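Ubiquitin-like-specific protease 2 (Saccharomyces cerevisiae, PDB 5LNB) removes SUMO from modified proteins as a cysteine protease of the Ulp1-type C48 family, represented here by the piece holding its catalytic domain. Local coordinates at residues A[192-196]-A[197-201]. Sequence-based numbering, arbitrary orientation.
Sequences IQLDK and TQIKM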
ATOM      1  N   ILE A 192      23.696  -1.453  12.659  1.00 33.85           N
ATOM      2  CA  ILE A 192      23.878  -0.064  12.261  1.00 32.30           C
ATOM      3  C   ILE A 192      23.190   0.827  13.285  1.00 30.30           C
ATOM      4  O   ILE A 192      22.041   0.578  13.669  1.00 25.23           O
ATOM      5  CB  ILE A 192      23.315   0.183  10.849  1.00 35.93           C
ATOM      6  CG1 ILE A 192      24.341  -0.218   9.783  1.00 39.45           C
ATOM      7  CG2 ILE A 192      22.868   1.623  10.684  1.00 25.65           C
ATOM      8  CD1 ILE A 192      23.773  -0.159   8.364  1.00 38.10           C
ATOM      9  N   GLN A 193      23.892   1.858  13.732  1.00 31.66           N
ATOM     10  CA  GLN A 193      23.312   2.881  14.592  1.00 36.97           C
ATOM     11  C   GLN A 193      22.702   3.955  13.695  1.00 39.69           C
ATOM     12  O   GLN A 193      23.419   4.698  13.018  1.00 43.35           O
ATOM     13  CB  GLN A 193      24.365   3.451  15.539  1.00 37.29           C
ATOM     14  CG  GLN A 193      24.732   2.513  16.677  1.00 43.51           C
ATOM     15  CD  GLN A 193      25.849   3.067  17.543  1.00 60.36           C
ATOM     16  OE1 GLN A 193      27.014   3.079  17.140  1.00 66.84           O
ATOM     17  NE2 GLN A 193      25.498   3.538  18.736  1.00 65.28           N
ATOM     18  N   LEU A 194      21.380   4.015  13.663  1.00 35.23           N
ATOM     19  CA  LEU A 194      20.662   4.903  12.766  1.00 33.67           C
ATOM     20  C   LEU A 194      20.084   6.061  13.565  1.00 34.56           C
ATOM     21  O   LEU A 194      19.356   5.846  14.542  1.00 29.68           O
ATOM     22  CB  LEU A 194      19.554   4.152  12.030  1.00 30.06           C
ATOM     23  CG  LEU A 194      18.802   5.002  11.011  1.00 33.16           C
ATOM     24  CD1 LEU A 194      19.786   5.522   9.961  1.00 35.32           C
ATOM     25  CD2 LEU A 194      17.693   4.186  10.372  1.00 26.89           C
ATOM     26  N   ASP A 195      20.411   7.280  13.152  1.00 36.06           N
ATOM     27  CA  ASP A 195      19.965   8.469  13.864  1.00 46.20           C
ATOM     28  C   ASP A 195      18.551   8.849  13.428  1.00 43.75           C
ATOM     29  O   ASP A 195      18.268   8.964  12.232  1.00 39.80           O
ATOM     30  CB  ASP A 195      20.928   9.628  13.617  1.00 60.27           C
ATOM     31  CG  ASP A 195      21.019  10.565  14.796  1.00 78.65           C
ATOM     32  OD1 ASP A 195      20.107  10.514  15.648  1.00 82.18           O
ATOM     33  OD2 ASP A 195      21.994  11.349  14.876  1.00 84.77           O
ATOM     34  N   LYS A 196      17.663   9.034  14.408  1.00 36.75           N
ATOM     35  CA  LYS A 196      16.292   9.430  14.108  1.00 34.11           C
ATOM     36  C   LYS A 196      16.240  10.693  13.251  1.00 33.36           C
ATOM     37  O   LYS A 196      15.359  10.831  12.395  1.00 29.14           O
ATOM     38  CB  LYS A 196      15.520   9.631  15.411  1.00 36.68           C
ATOM     39  CG  LYS A 196      14.002   9.720  15.266  1.00 33.97           C
ATOM     40  CD  LYS A 196      13.354   9.486  16.623  1.00 38.83           C
ATOM     41  CE  LYS A 196      11.856   9.659  16.580  1.00 44.32           C
ATOM     42  NZ  LYS A 196      11.225   9.276  17.882  1.00 47.28           N
ATOM     43  N   THR A 197      17.167  11.631  13.462  1.00 30.57           N
ATOM     44  CA  THR A 197      17.125  12.853  12.661  1.00 44.25           C
ATOM     45  C   THR A 197      17.479  12.606  11.201  1.00 39.87           C
ATOM     46  O   THR A 197      17.278  13.502  10.374  1.00 36.79           O
ATOM     47  CB  THR A 197      18.054  13.927  13.239  1.00 41.65           C
ATOM     48  OG1 THR A 197      19.411  13.490  13.144  1.00 49.67           O
ATOM     49  CG2 THR A 197      17.717  14.189  14.688  1.00 36.44           C
ATOM     50  N   GLN A 198      17.996  11.424  10.870  1.00 34.69           N
ATOM     51  CA  GLN A 198      18.193  11.009   9.486  1.00 35.18           C
ATOM     52  C   GLN A 198      16.902  10.555   8.820  1.00 35.03           C
ATOM     53  O   GLN A 198      16.895  10.327   7.605  1.00 38.55           O
ATOM     54  CB  GLN A 198      19.204   9.864   9.420  1.00 42.36           C
ATOM     55  CG  GLN A 198      20.613  10.241   9.035  1.00 51.61           C
ATOM     56  CD  GLN A 198      21.499   9.002   8.896  1.00 58.43           C
ATOM     57  OE1 GLN A 198      21.939   8.420   9.894  1.00 59.62           O
ATOM     58  NE2 GLN A 198      21.738   8.579   7.658  1.00 57.41           N
ATOM     59  N   ILE A 199      15.820  10.414   9.579  1.00 34.34           N
ATOM     60  CA  ILE A 199      14.559   9.874   9.084  1.00 31.79           C
ATOM     61  C   ILE A 199      13.533  11.000   9.074  1.00 31.84           C
ATOM     62  O   ILE A 199      13.233  11.591  10.121  1.00 30.63           O
ATOM     63  CB  ILE A 199      14.087   8.689   9.939  1.00 30.81           C
ATOM     64  CG1 ILE A 199      15.244   7.699  10.144  1.00 24.22           C
ATOM     65  CG2 ILE A 199      12.882   8.000   9.305  1.00 27.27           C
ATOM     66  CD1 ILE A 199      14.890   6.553  11.015  1.00 24.15           C
ATOM     67  N   LYS A 200      12.995  11.294   7.894  1.00 28.73           N
ATOM     68  CA  LYS A 200      12.114  12.435   7.694  1.00 30.66           C
ATOM     69  C   LYS A 200      10.783  11.955   7.142  1.00 29.02           C
ATOM     70  O   LYS A 200      10.741  11.272   6.111  1.00 27.81           O
ATOM     71  CB  LYS A 200      12.751  13.460   6.754  1.00 35.73           C
ATOM     72  CG  LYS A 200      14.001  14.113   7.328  1.00 49.78           C
ATOM     73  CD  LYS A 200      13.727  14.724   8.706  1.00 57.69           C
ATOM     74  CE  LYS A 200      14.986  15.311   9.343  1.00 60.46           C
ATOM     75  NZ  LYS A 200      14.779  15.574  10.796  1.00 59.39           N
ATOM     76  N   MET A 201       9.703  12.296   7.837  1.00 27.78           N
ATOM     77  CA  MET A 201       8.379  12.160   7.258  1.00 26.07           C
ATOM     78  C   MET A 201       8.160  13.299   6.272  1.00 30.39           C
ATOM     79  O   MET A 201       8.396  14.465   6.605  1.00 29.20           O
ATOM     80  CB  MET A 201       7.299  12.174   8.338  1.00 26.61           C
ATOM     81  CG  MET A 201       5.900  12.064   7.733  1.00 26.82           C
ATOM     82  SD  MET A 201       4.534  12.500   8.826  1.00 30.59           S
ATOM     83  CE  MET A 201       4.822  14.254   9.092  1.00 34.91           C
TER
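A short 3-10 turn leads into the edge strand 199-203 of the catalytic domain's mixed sheet, and its two successive i to i+3 backbone bonds join Asp195 to Gln198 and Lys196 to Ile199. It illustrates how a 3-10 turn, set at the end of an extended loop that follows helix 172-190, can start a strand. Gln198 N donates to Asp195 O over 2.8 Å, and one residue on, Ile199 N donates to Lys196 O over 2.9 Å. The second bond thus already engages the first residue of the strand.

Leu194, with CG anti to its backbone N (chi1 -177°), sends its two methyls to different partners. Its CD2 meets Ile199 CD1 at 3.7 Å, the two side chains crossing at about a right angle, and both residues also pack on helix 172-190, through Ala186 and Ile183 respectively. The other methyl, Leu194 CD1, lies 3.6 Å from Gln198 OE1, a van der Waals contact of the methyl with the amide oxygen. The nitrogen of that amide is fixed, since Gln198 NE2 is hydrogen-bonded to the carbonyl oxygen of Pro157. With alanine in place of this glutamine, the Pro157 carbonyl would probably lose this donor and the CD1 methyl of Leu194 its amide neighbour.

Lys196, extended beyond CG, carries NZ to salt bridges with Glu180 and Asp176 of helix 172-190, tying the bend to that helix. On the exposed flank Asp195 and Thr197 lie alongside each other with their ends in the same direction, and Thr197 OG1 comes within 3.7 Å of Asp195 CG, a contact and not a hydrogen bond.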